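Local coordinates for ferric vibriobactin ABC transporter, periplasmic ferric vibriobactin-binding protein (Vibrio cholerae, PDB 3R5T) that binds the siderophore ferric vibriobactin in the periplasm and probably delivers it to an ABC transporter for iron uptake, at residues Ser28-Thr32 / Ala97-Arg101; Phe55-Trp59 / Asn266-Asp271; Val77-Tyr83 / Leu106-Ile110. All coordinates share one frame; numbering follows the deposited sequence. Where two conformers were deposited one is given.

Interaction 1: residues Ser28-Thr32 / Ala97-Arg101; sequences STAVT and ADSAR. With VBN ((4S,5R)-N-{3-[(2,3-dihydroxybenzoyl)amino]propyl}-2-(2,3-dihydroxyphenyl)-N-[3-({[(4S,5R)-2-(2,3-dihydroxyphenyl)-5-met hyl-4,5-dihydro-1,3-oxazol-4-yl]carbonyl}amino)propyl]-5-methyl-4,5-dihydro-1,3-oxazole-4-carboxamide), chain B.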
loop_
_atom_site.group_PDB
_atom_site.type_symbol
_atom_site.label_atom_id
_atom_site.label_comp_id
_atom_site.label_asym_id
_atom_site.label_seq_id
_atom_site.Cartn_x
_atom_site.Cartn_y
_atom_site.Cartn_z
ATOM N N SER A 28 8.161 -1.129 14.047
ATOM C CA SER A 28 7.491 -0.280 13.077
ATOM C C SER A 28 6.444 0.596 13.728
ATOM O O SER A 28 5.580 0.098 14.471
ATOM C CB SER A 28 6.821 -1.117 11.993
ATOM O OG SER A 28 6.080 -0.263 11.141
ATOM N N THR A 29 6.535 1.902 13.479
ATOM C CA THR A 29 5.521 2.830 13.986
ATOM C C THR A 29 4.410 3.118 12.984
ATOM O O THR A 29 3.516 3.920 13.277
ATOM C CB THR A 29 6.119 4.191 14.439
ATOM O OG1 THR A 29 6.575 4.938 13.297
ATOM C CG2 THR A 29 7.288 3.978 15.401
ATOM N N ALA A 30 4.490 2.474 11.814
ATOM C CA ALA A 30 3.525 2.704 10.728
ATOM C C ALA A 30 2.976 1.376 10.214
ATOM O O ALA A 30 3.692 0.606 9.556
ATOM C CB ALA A 30 4.162 3.514 9.555
ATOM N N VAL A 31 1.711 1.114 10.506
ATOM C CA VAL A 31 1.086 -0.139 10.107
ATOM C C VAL A 31 1.236 -0.396 8.593
ATOM O O VAL A 31 1.415 -1.539 8.173
ATOM C CB VAL A 31 -0.398 -0.173 10.587
ATOM C CG1 VAL A 31 -1.236 0.894 9.856
ATOM C CG2 VAL A 31 -1.007 -1.574 10.425
ATOM N N THR A 32 1.200 0.656 7.783
ATOM C CA THR A 32 1.398 0.467 6.335
ATOM C C THR A 32 2.741 -0.175 6.024
ATOM O O THR A 32 2.826 -1.044 5.177
ATOM C CB THR A 32 1.301 1.785 5.543
ATOM O OG1 THR A 32 0.007 2.347 5.740
ATOM C CG2 THR A 32 1.498 1.536 4.047
ATOM N N ALA A 97 -2.273 8.493 8.026
ATOM C CA ALA A 97 -2.774 8.453 9.407
ATOM C C ALA A 97 -1.790 7.796 10.389
ATOM O O ALA A 97 -1.841 8.059 11.607
ATOM C CB ALA A 97 -4.141 7.757 9.473
ATOM N N ASP A 98 -0.918 6.942 9.858
ATOM C CA ASP A 98 0.049 6.177 10.660
ATOM C C ASP A 98 1.413 6.868 10.786
ATOM O O ASP A 98 2.361 6.285 11.305
ATOM C CB ASP A 98 0.215 4.741 10.109
ATOM C CG ASP A 98 0.685 4.696 8.671
ATOM O OD1 ASP A 98 1.036 5.742 8.107
ATOM O OD2 ASP A 98 0.691 3.587 8.114
ATOM N N SER A 99 1.496 8.126 10.363
ATOM C CA SER A 99 2.762 8.860 10.452
ATOM C C SER A 99 3.084 9.336 11.867
ATOM O O SER A 99 2.273 10.021 12.495
ATOM C CB SER A 99 2.763 10.063 9.507
ATOM O OG SER A 99 3.961 10.821 9.676
ATOM N N ALA A 100 4.270 8.973 12.360
ATOM C CA ALA A 100 4.799 9.512 13.606
ATOM C C ALA A 100 5.956 10.483 13.343
ATOM O O ALA A 100 6.886 10.587 14.154
ATOM C CB ALA A 100 5.257 8.373 14.506
ATOM N N ARG A 101 5.909 11.184 12.204
ATOM C CA ARG A 101 6.993 12.065 11.792
ATOM C C ARG A 101 7.395 13.052 12.887
ATOM O O ARG A 101 8.588 13.258 13.132
ATOM C CB ARG A 101 6.623 12.806 10.504
ATOM C CG ARG A 101 7.689 13.767 10.026
ATOM C CD ARG A 101 7.399 14.275 8.621
ATOM N NE ARG A 101 8.401 15.257 8.213
ATOM C CZ ARG A 101 8.240 16.124 7.218
ATOM N NH1 ARG A 101 9.205 16.988 6.932
ATOM N NH2 ARG A 101 7.110 16.136 6.517
HETATM C C VBN B . -9.096 8.861 6.329
HETATM N N VBN B . -6.597 8.668 6.700
HETATM O O VBN B . -8.982 9.800 5.615
HETATM C CA VBN B . -7.934 8.362 7.177
HETATM C CB VBN B . -7.889 8.974 8.628
HETATM C CAB VBN B . -8.348 0.342 7.361
HETATM O OAC VBN B . -10.508 7.579 1.141
HETATM O OAD VBN B . -9.345 4.446 9.134
HETATM O OAF VBN B . -4.912 6.905 3.255
HETATM O OAG VBN B . -2.607 10.895 4.140
HETATM O OAH VBN B . -3.783 7.029 6.076
HETATM O OAI VBN B . -7.386 7.593 3.954
HETATM O OAJ VBN B . -4.761 9.420 4.906
HETATM O OAK VBN B . -6.195 5.789 6.222
HETATM C CAL VBN B . -6.615 6.610 -0.062
HETATM C CAM VBN B . -3.445 12.375 7.455
HETATM C CAN VBN B . -2.901 3.917 7.906
HETATM C CAO VBN B . -5.571 6.586 0.923
HETATM C CAP VBN B . -2.772 12.140 6.222
HETATM C CAQ VBN B . -2.733 5.173 7.236
HETATM C CAR VBN B . -7.960 6.985 0.304
HETATM C CAS VBN B . -4.570 11.618 7.812
HETATM C CAT VBN B . -4.185 3.326 8.026
HETATM C CAU VBN B . -11.995 8.475 4.591
HETATM C CAV VBN B . -11.921 6.420 7.413
HETATM C CAW VBN B . -11.190 9.073 3.425
HETATM C CAX VBN B . -11.989 5.085 8.192
HETATM C CAY VBN B . -11.577 8.939 5.988
HETATM C CAZ VBN B . -10.571 7.150 7.500
HETATM N NBB VBN B . -9.880 8.483 3.160
HETATM N NBC VBN B . -11.089 4.094 7.605
HETATM N NBD VBN B . -7.694 3.709 6.738
HETATM O OBF VBN B . -6.768 2.124 8.195
HETATM C CBG VBN B . -9.649 7.757 1.932
HETATM C CBH VBN B . -9.750 3.878 8.162
HETATM C CBJ VBN B . -6.301 9.964 7.252
HETATM C CBK VBN B . -5.876 6.935 2.271
HETATM C CBL VBN B . -3.238 11.144 5.345
HETATM C CBM VBN B . -3.859 5.797 6.703
HETATM C CBN VBN B . -7.144 7.297 2.621
HETATM C CBO VBN B . -4.310 10.432 5.696
HETATM C CBP VBN B . -5.095 5.222 6.823
HETATM C CBQ VBN B . -8.230 7.318 1.592
HETATM C CBR VBN B . -4.988 10.657 6.982
HETATM C CBS VBN B . -5.262 3.927 7.490
HETATM C CBU VBN B . -8.188 1.699 8.023
HETATM C CBW VBN B . -6.661 3.416 7.681
HETATM C CBX VBN B . -8.838 2.994 7.321
HETATM N NBY VBN B . -10.408 8.270 6.568
HETATM O OG1 VBN B . -6.948 10.127 8.495
HETATM C CG2 VBN B . -7.711 8.030 9.806
HETATM O O HOH W 1 5.179 6.293 11.154
#

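Interaction 2: residues Phe55-Trp59 / Asn266-Asp271; sequences FFEQW and NSFRID. With VBN ((4S,5R)-N-{3-[(2,3-dihydroxybenzoyl)amino]propyl}-2-(2,3-dihydroxyphenyl)-N-[3-({[(4S,5R)-2-(2,3-dihydroxyphenyl)-5-met hyl-4,5-dihydro-1,3-oxazol-4-yl]carbonyl}amino)propyl]-5-methyl-4,5-dihydro-1,3-oxazole-4-carboxamide), chain B.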
loop_
_atom_site.group_PDB
_atom_site.type_symbol
_atom_site.label_atom_id
_atom_site.label_comp_id
_atom_site.label_asym_id
_atom_site.label_seq_id
_atom_site.Cartn_x
_atom_site.Cartn_y
_atom_site.Cartn_z
ATOM N N PHE A 55 -4.257 -4.797 12.804
ATOM C CA PHE A 55 -3.286 -5.076 11.748
ATOM C C PHE A 55 -4.050 -5.280 10.437
ATOM O O PHE A 55 -5.178 -5.768 10.431
ATOM C CB PHE A 55 -2.522 -6.368 12.057
ATOM C CG PHE A 55 -1.422 -6.234 13.093
ATOM C CD1 PHE A 55 -0.874 -5.003 13.426
ATOM C CD2 PHE A 55 -0.902 -7.371 13.686
ATOM C CE1 PHE A 55 0.167 -4.931 14.358
ATOM C CE2 PHE A 55 0.132 -7.301 14.609
ATOM C CZ PHE A 55 0.666 -6.077 14.939
ATOM N N PHE A 56 -3.432 -4.961 9.301
ATOM C CA PHE A 56 -4.100 -5.222 8.016
ATOM C C PHE A 56 -4.317 -6.710 7.818
ATOM O O PHE A 56 -3.404 -7.514 8.056
ATOM C CB PHE A 56 -3.339 -4.626 6.821
ATOM C CG PHE A 56 -3.353 -3.123 6.769
ATOM C CD1 PHE A 56 -4.539 -2.414 6.931
ATOM C CD2 PHE A 56 -2.184 -2.415 6.560
ATOM C CE1 PHE A 56 -4.543 -1.025 6.873
ATOM C CE2 PHE A 56 -2.184 -1.025 6.488
ATOM C CZ PHE A 56 -3.360 -0.334 6.667
ATOM N N GLU A 57 -5.507 -7.085 7.362
ATOM C CA GLU A 57 -5.901 -8.493 7.332
ATOM C C GLU A 57 -5.080 -9.355 6.383
ATOM O O GLU A 57 -4.933 -10.555 6.607
ATOM C CB GLU A 57 -7.394 -8.618 6.993
ATOM C CG GLU A 57 -7.957 -10.013 7.182
ATOM C CD GLU A 57 -7.916 -10.517 8.627
ATOM O OE1 GLU A 57 -7.692 -9.726 9.572
ATOM O OE2 GLU A 57 -8.113 -11.733 8.809
ATOM N N GLN A 58 -4.545 -8.754 5.330
ATOM C CA GLN A 58 -3.736 -9.537 4.401
ATOM C C GLN A 58 -2.503 -10.183 5.054
ATOM O O GLN A 58 -1.987 -11.181 4.532
ATOM C CB GLN A 58 -3.318 -8.714 3.182
ATOM C CG GLN A 58 -2.435 -7.501 3.502
ATOM C CD GLN A 58 -3.214 -6.228 3.699
ATOM O OE1 GLN A 58 -4.417 -6.256 4.031
ATOM N NE2 GLN A 58 -2.547 -5.081 3.506
ATOM N N TRP A 59 -2.006 -9.588 6.144
ATOM C CA TRP A 59 -0.802 -10.107 6.820
ATOM C C TRP A 59 -0.947 -10.344 8.324
ATOM O O TRP A 59 0.004 -10.781 8.970
ATOM C CB TRP A 59 0.473 -9.279 6.514
ATOM C CG TRP A 59 0.376 -7.800 6.746
ATOM C CD1 TRP A 59 0.251 -6.835 5.792
ATOM C CD2 TRP A 59 0.416 -7.118 8.007
ATOM N NE1 TRP A 59 0.202 -5.593 6.369
ATOM C CE2 TRP A 59 0.301 -5.734 7.731
ATOM C CE3 TRP A 59 0.548 -7.535 9.334
ATOM C CZ2 TRP A 59 0.316 -4.770 8.736
ATOM C CZ3 TRP A 59 0.564 -6.580 10.321
ATOM C CH2 TRP A 59 0.449 -5.216 10.021
ATOM N N ASN A 266 -9.017 -6.513 1.065
ATOM C CA ASN A 266 -7.755 -6.142 1.706
ATOM C C ASN A 266 -6.891 -5.178 0.891
ATOM O O ASN A 266 -5.691 -5.019 1.172
ATOM C CB ASN A 266 -6.933 -7.386 2.048
ATOM C CG ASN A 266 -7.610 -8.279 3.068
ATOM O OD1 ASN A 266 -8.442 -7.839 3.866
ATOM N ND2 ASN A 266 -7.216 -9.534 3.081
ATOM N N SER A 267 -7.502 -4.496 -0.078
ATOM C CA SER A 267 -6.759 -3.699 -1.053
ATOM C C SER A 267 -6.518 -2.254 -0.632
ATOM O O SER A 267 -6.075 -1.451 -1.452
ATOM C CB SER A 267 -7.457 -3.736 -2.415
ATOM O OG SER A 267 -8.754 -3.143 -2.346
ATOM N N PHE A 268 -6.842 -1.907 0.616
ATOM C CA PHE A 268 -6.660 -0.522 1.048
ATOM C C PHE A 268 -5.205 -0.042 0.853
ATOM O O PHE A 268 -4.971 0.979 0.203
ATOM C CB PHE A 268 -7.146 -0.285 2.490
ATOM C CG PHE A 268 -6.953 1.122 2.937
ATOM C CD1 PHE A 268 -7.708 2.146 2.368
ATOM C CD2 PHE A 268 -6.000 1.432 3.880
ATOM C CE1 PHE A 268 -7.525 3.462 2.736
ATOM C CE2 PHE A 268 -5.803 2.755 4.257
ATOM C CZ PHE A 268 -6.569 3.770 3.677
ATOM N N ARG A 269 -4.246 -0.781 1.398
ATOM C CA ARG A 269 -2.826 -0.490 1.172
ATOM C C ARG A 269 -2.214 -1.648 0.409
ATOM O O ARG A 269 -2.682 -2.800 0.533
ATOM C CB ARG A 269 -2.094 -0.306 2.502
ATOM C CG ARG A 269 -2.363 1.010 3.227
ATOM C CD ARG A 269 -1.816 2.201 2.493
ATOM N NE ARG A 269 -1.583 3.362 3.359
ATOM C CZ ARG A 269 -2.375 4.427 3.438
ATOM N NH1 ARG A 269 -3.477 4.515 2.699
ATOM N NH2 ARG A 269 -2.052 5.431 4.244
ATOM N N ILE A 270 -1.180 -1.349 -0.380
ATOM C CA ILE A 270 -0.521 -2.353 -1.213
ATOM C C ILE A 270 0.781 -2.847 -0.601
ATOM O O ILE A 270 1.712 -2.075 -0.356
ATOM C CB ILE A 270 -0.191 -1.797 -2.604
ATOM C CG1 ILE A 270 -1.470 -1.316 -3.304
ATOM C CG2 ILE A 270 0.553 -2.866 -3.411
ATOM C CD1 ILE A 270 -2.497 -2.400 -3.463
ATOM N N ASP A 271 0.832 -4.136 -0.321
ATOM C CA ASP A 271 2.075 -4.788 0.052
ATOM C C ASP A 271 2.091 -6.102 -0.733
ATOM O O ASP A 271 1.161 -6.386 -1.484
ATOM C CB ASP A 271 2.145 -4.973 1.580
ATOM C CG ASP A 271 0.915 -5.621 2.127
ATOM O OD1 ASP A 271 0.260 -5.023 3.007
ATOM O OD2 ASP A 271 0.610 -6.748 1.678
HETATM C C VBN B . -9.096 8.861 6.329
HETATM N N VBN B . -6.597 8.668 6.700
HETATM O O VBN B . -8.982 9.800 5.615
HETATM C CA VBN B . -7.934 8.362 7.177
HETATM C CB VBN B . -7.889 8.974 8.628
HETATM C CAB VBN B . -8.348 0.342 7.361
HETATM O OAC VBN B . -10.508 7.579 1.141
HETATM O OAD VBN B . -9.345 4.446 9.134
HETATM O OAF VBN B . -4.912 6.905 3.255
HETATM O OAG VBN B . -2.607 10.895 4.140
HETATM O OAH VBN B . -3.783 7.029 6.076
HETATM O OAI VBN B . -7.386 7.593 3.954
HETATM O OAJ VBN B . -4.761 9.420 4.906
HETATM O OAK VBN B . -6.195 5.789 6.222
HETATM C CAL VBN B . -6.615 6.610 -0.062
HETATM C CAM VBN B . -3.445 12.375 7.455
HETATM C CAN VBN B . -2.901 3.917 7.906
HETATM C CAO VBN B . -5.571 6.586 0.923
HETATM C CAP VBN B . -2.772 12.140 6.222
HETATM C CAQ VBN B . -2.733 5.173 7.236
HETATM C CAR VBN B . -7.960 6.985 0.304
HETATM C CAS VBN B . -4.570 11.618 7.812
HETATM C CAT VBN B . -4.185 3.326 8.026
HETATM C CAU VBN B . -11.995 8.475 4.591
HETATM C CAV VBN B . -11.921 6.420 7.413
HETATM C CAW VBN B . -11.190 9.073 3.425
HETATM C CAX VBN B . -11.989 5.085 8.192
HETATM C CAY VBN B . -11.577 8.939 5.988
HETATM C CAZ VBN B . -10.571 7.150 7.500
HETATM N NBB VBN B . -9.880 8.483 3.160
HETATM N NBC VBN B . -11.089 4.094 7.605
HETATM N NBD VBN B . -7.694 3.709 6.738
HETATM O OBF VBN B . -6.768 2.124 8.195
HETATM C CBG VBN B . -9.649 7.757 1.932
HETATM C CBH VBN B . -9.750 3.878 8.162
HETATM C CBJ VBN B . -6.301 9.964 7.252
HETATM C CBK VBN B . -5.876 6.935 2.271
HETATM C CBL VBN B . -3.238 11.144 5.345
HETATM C CBM VBN B . -3.859 5.797 6.703
HETATM C CBN VBN B . -7.144 7.297 2.621
HETATM C CBO VBN B . -4.310 10.432 5.696
HETATM C CBP VBN B . -5.095 5.222 6.823
HETATM C CBQ VBN B . -8.230 7.318 1.592
HETATM C CBR VBN B . -4.988 10.657 6.982
HETATM C CBS VBN B . -5.262 3.927 7.490
HETATM C CBU VBN B . -8.188 1.699 8.023
HETATM C CBW VBN B . -6.661 3.416 7.681
HETATM C CBX VBN B . -8.838 2.994 7.321
HETATM N NBY VBN B . -10.408 8.270 6.568
HETATM O OG1 VBN B . -6.948 10.127 8.495
HETATM C CG2 VBN B . -7.711 8.030 9.806
HETATM O O HOH W 2 -4.669 -3.103 2.986
HETATM O O HOH W 3 0.988 -3.119 5.393
#

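Interaction 3: residues Val77-Tyr83 / Leu106-Ile110; sequences VDLESVY and LLQAI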
loop_
_atom_site.group_PDB
_atom_site.type_symbol
_atom_site.label_atom_id
_atom_site.label_comp_id
_atom_site.label_asym_id
_atom_site.label_seq_id
_atom_site.Cartn_x
_atom_site.Cartn_y
_atom_site.Cartn_z
ATOM N N VAL A 77 1.692 7.627 20.101
ATOM C CA VAL A 77 2.925 6.842 20.306
ATOM C C VAL A 77 3.170 6.558 21.796
ATOM O O VAL A 77 3.228 7.480 22.606
ATOM C CB VAL A 77 4.161 7.529 19.711
ATOM C CG1 VAL A 77 5.422 6.745 20.065
ATOM C CG2 VAL A 77 4.028 7.641 18.209
ATOM N N ASP A 78 3.323 5.282 22.142
ATOM C CA ASP A 78 3.582 4.872 23.520
ATOM C C ASP A 78 5.086 4.676 23.708
ATOM O O ASP A 78 5.656 3.631 23.358
ATOM C CB ASP A 78 2.796 3.592 23.836
ATOM C CG ASP A 78 2.958 3.128 25.279
ATOM O OD1 ASP A 78 3.923 3.546 25.950
ATOM O OD2 ASP A 78 2.107 2.333 25.739
ATOM N N LEU A 79 5.752 5.699 24.226
ATOM C CA LEU A 79 7.210 5.635 24.345
ATOM C C LEU A 79 7.677 4.542 25.306
ATOM O O LEU A 79 8.725 3.935 25.074
ATOM C CB LEU A 79 7.782 6.978 24.796
ATOM C CG LEU A 79 7.619 8.112 23.773
ATOM C CD1 LEU A 79 8.048 9.430 24.403
ATOM C CD2 LEU A 79 8.397 7.825 22.484
ATOM N N GLU A 80 6.923 4.300 26.378
ATOM C CA GLU A 80 7.297 3.246 27.320
ATOM C C GLU A 80 7.380 1.920 26.570
ATOM O O GLU A 80 8.320 1.153 26.758
ATOM C CB GLU A 80 6.290 3.162 28.466
ATOM C CG GLU A 80 6.532 1.991 29.400
ATOM C CD GLU A 80 5.540 1.966 30.541
ATOM O OE1 GLU A 80 5.331 3.032 31.170
ATOM O OE2 GLU A 80 4.965 0.886 30.819
ATOM N N SER A 81 6.397 1.662 25.722
ATOM C CA SER A 81 6.373 0.411 24.981
ATOM C C SER A 81 7.586 0.302 24.060
ATOM O O SER A 81 8.171 -0.774 23.935
ATOM C CB SER A 81 5.057 0.237 24.212
ATOM O OG SER A 81 4.916 1.181 23.164
ATOM N N VAL A 82 7.986 1.412 23.445
ATOM C CA VAL A 82 9.182 1.387 22.585
ATOM C C VAL A 82 10.436 1.045 23.404
ATOM O O VAL A 82 11.224 0.185 23.008
ATOM C CB VAL A 82 9.393 2.718 21.834
ATOM C CG1 VAL A 82 10.622 2.614 20.916
ATOM C CG2 VAL A 82 8.164 3.041 21.006
ATOM N N TYR A 83 10.622 1.716 24.538
ATOM C CA TYR A 83 11.747 1.428 25.427
ATOM C C TYR A 83 11.771 -0.051 25.811
ATOM O O TYR A 83 12.820 -0.700 25.754
ATOM C CB TYR A 83 11.693 2.293 26.698
ATOM C CG TYR A 83 12.268 3.685 26.541
ATOM C CD1 TYR A 83 13.632 3.924 26.706
ATOM C CD2 TYR A 83 11.450 4.763 26.229
ATOM C CE1 TYR A 83 14.157 5.204 26.566
ATOM C CE2 TYR A 83 11.962 6.037 26.081
ATOM C CZ TYR A 83 13.317 6.253 26.237
ATOM O OH TYR A 83 13.815 7.526 26.078
ATOM N N LEU A 106 11.976 12.185 19.698
ATOM C CA LEU A 106 11.785 11.357 20.886
ATOM C C LEU A 106 12.185 9.913 20.614
ATOM O O LEU A 106 12.801 9.258 21.454
ATOM C CB LEU A 106 10.341 11.439 21.401
ATOM C CG LEU A 106 9.945 12.779 22.017
ATOM C CD1 LEU A 106 8.421 12.940 22.108
ATOM C CD2 LEU A 106 10.585 12.912 23.394
ATOM N N LEU A 107 11.874 9.424 19.414
ATOM C CA LEU A 107 12.170 8.043 19.057
ATOM C C LEU A 107 13.667 7.817 18.831
ATOM O O LEU A 107 14.217 6.790 19.227
ATOM C CB LEU A 107 11.378 7.640 17.813
ATOM C CG LEU A 107 9.853 7.602 17.997
ATOM C CD1 LEU A 107 9.147 7.607 16.655
ATOM C CD2 LEU A 107 9.444 6.384 18.822
ATOM N N GLN A 108 14.322 8.780 18.196
ATOM C CA GLN A 108 15.754 8.679 17.921
ATOM C C GLN A 108 16.568 8.620 19.216
ATOM O O GLN A 108 17.683 8.100 19.229
ATOM C CB GLN A 108 16.205 9.830 17.014
ATOM C CG GLN A 108 17.703 9.870 16.698
ATOM C CD GLN A 108 18.187 8.715 15.829
ATOM O OE1 GLN A 108 17.516 8.282 14.881
ATOM N NE2 GLN A 108 19.384 8.224 16.140
ATOM N N ALA A 109 16.010 9.145 20.305
ATOM C CA ALA A 109 16.659 9.056 21.610
ATOM C C ALA A 109 16.720 7.612 22.088
ATOM O O ALA A 109 17.524 7.273 22.964
ATOM C CB ALA A 109 15.924 9.928 22.635
ATOM N N ILE A 110 15.864 6.768 21.520
ATOM C CA ILE A 110 15.760 5.367 21.911
ATOM C C ILE A 110 16.570 4.424 21.031
ATOM O O ILE A 110 17.253 3.534 21.530
ATOM C CB ILE A 110 14.290 4.892 21.893
ATOM C CG1 ILE A 110 13.401 5.874 22.666
ATOM C CG2 ILE A 110 14.191 3.471 22.443
ATOM C CD1 ILE A 110 11.919 5.507 22.673
HETATM O O HOH W 4 12.483 9.287 24.307
#

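Interaction 1: residues Ser28-Thr32 / Ala97-Arg101
D98 carries the contact with A30, V31 and T32. Its CB packs against A30 CA at 3.9 Å, with CG set between the backbone N and the carbonyl carbon (chi1 59°), a rotation that sends the carboxylate towards the start of helix 31-39. D98 CG comes up to the edge of a catechol ring of vibriobactin, 3.7 Å from its CAN. D98 OD2 takes two hydrogen bonds from T32: the backbone T32 N lies 3.0 Å away, nearly in line with the carboxylate C-O bond, and T32 OG1 donates at 2.8 Å from the syn side, somewhat out of the plane. OD1 is held by Y118 and S93, so the carboxylate is fixed in rotation as well as position. T32 OG1 probably also accepts from R269 NE, linking D98, itself in the pocket, to that arginine. Further along, one water joins the two segments, donating to D98 O (2.8 Å) and to T29 OG1, which also bonds to V91 O on the neighbouring strand, and accepting from A100 N. One residue before D98, A97 N gives a nearly straight bond to the catechol oxygen OAH of vibriobactin at 2.9 Å. The segments leave the C-terminal ends of adjacent parallel strands 26-28 and 89-93, at which the 3-2-1-4-5 strand order reverses; the ligand pocket opens at this switch point, as is common in doubly wound alpha/beta sheets.

Interaction 2: residues Phe55-Trp59 / Asn266-Asp271
Q58 and N266 bring the two backbones nearest, their CA atoms 5.9 Å apart. Both segments are irregular loops ending at a helix N-cap, W59 in one and D271 in the other, and no direct backbone hydrogen bond joins them. Instead a water accepts from Q58 NE2 and R269 N and donates to N266 O. Q58 is bent at chi2 (-93°), which turns its amide along the other loop. The second hydrogen of NE2 then makes a straight bond to D271 OD1 (2.9 Å, 171°), lying in the plane of the Q58 amide and reaching the syn side of the carboxylate, 25° out of its plane. The same OD1 sits at the indole edge of W59, 3.3 Å from CD1, while D271 OD2 caps S274 N. Q58 and N266 run antiparallel alongside one another, Q58 OE1 coming to 3.4 Å from N266 CB; the amide nitrogen of N266 is bonded to E277. Nearer the ligand, F56 CZ touches R269 CG at 3.8 Å, and F56 CE1 meets F268 CD2 at 4.1 Å. R269 continues to vibriobactin, where NH1 binds the catechol oxygen OAF edge-on (2.8 Å); NH2 adds a weak bond to it. F268 CZ approaches the ligand nitrogen NBD to 3.3 Å. Segment 55-59 leads from strand 44-49 of the parallel sheet into helix 60-65, and segment 266-271 leads from strand 260-264 of the mixed sheet into helix 272-286; F56 and W59 also lean on V31 of helix 31-39. The contact joins loops of the two sheets, with F56, F268 and R269 reaching the ligand pocket.

Interaction 3: residues Val77-Tyr83 / Leu106-Ile110
Y83 OH and L106 O are joined by one water, 2.8 Å from the Y83 OH and 2.9 Å from L106 O, to which it donates. This is the polar bridge across a contact that is otherwise apolar. Beside this bridge, the side chain of I110 lies over one face of the tyrosine ring. Its CD1 stands 3.9 Å from the centroid of the Y83 ring, 28° off the normal, a CH-pi contact displaced towards CE2. The extended I110 chain (chi2 179°) carries the same methyl onward to V82 CG1 at 3.6 Å, so that CD1 is wedged between the aromatic face and the valine. A second apolar cluster forms around L107, whose CD2 is met by three side chains at similar range: L79 CD2 (4.1 Å), V82 CG2 (4.2 Å) and V77 CG1. L79 spreads its two branches, CD2 going inward to L107 while CD1 meets L106 CD1 nearer the surface. D78, at the N-cap of helix 79-85, accepts from S81 N, a capping bond met from above the carboxylate plane, and its backbone O accepts from V82 N. Helix 79-85 belongs to the crossover from strand 69-73 to strand 89-93, and helix 104-108 lies in the next connection, from strand 89-93 to strand 113-116. Their buried sides rest on the parallel sheet: V82 packs on W72 and I90, and L107 on V92.

Interactions 1 and 2 are buried and both touch vibriobactin; interaction 3 is only partly buried and lies at the outer end of the same lobe as interaction 1. Chemistry follows place. Around the ligand, carboxylates, amides and ordered waters fix loops that follow sheet strands, whereas the two helices of interaction 3 and the turns beside them meet through branched aliphatic chains and one ring. Helix 31-39 and R269 connect interactions 1 and 2. Interaction 1 touches interaction 3 through A100 CB and V77 CG2, 4.0 Å apart. Interactions 2 and 3 do not touch, their nearest atoms being about 12 Å apart, and of the three only interaction 2 joins the two sheets' loops.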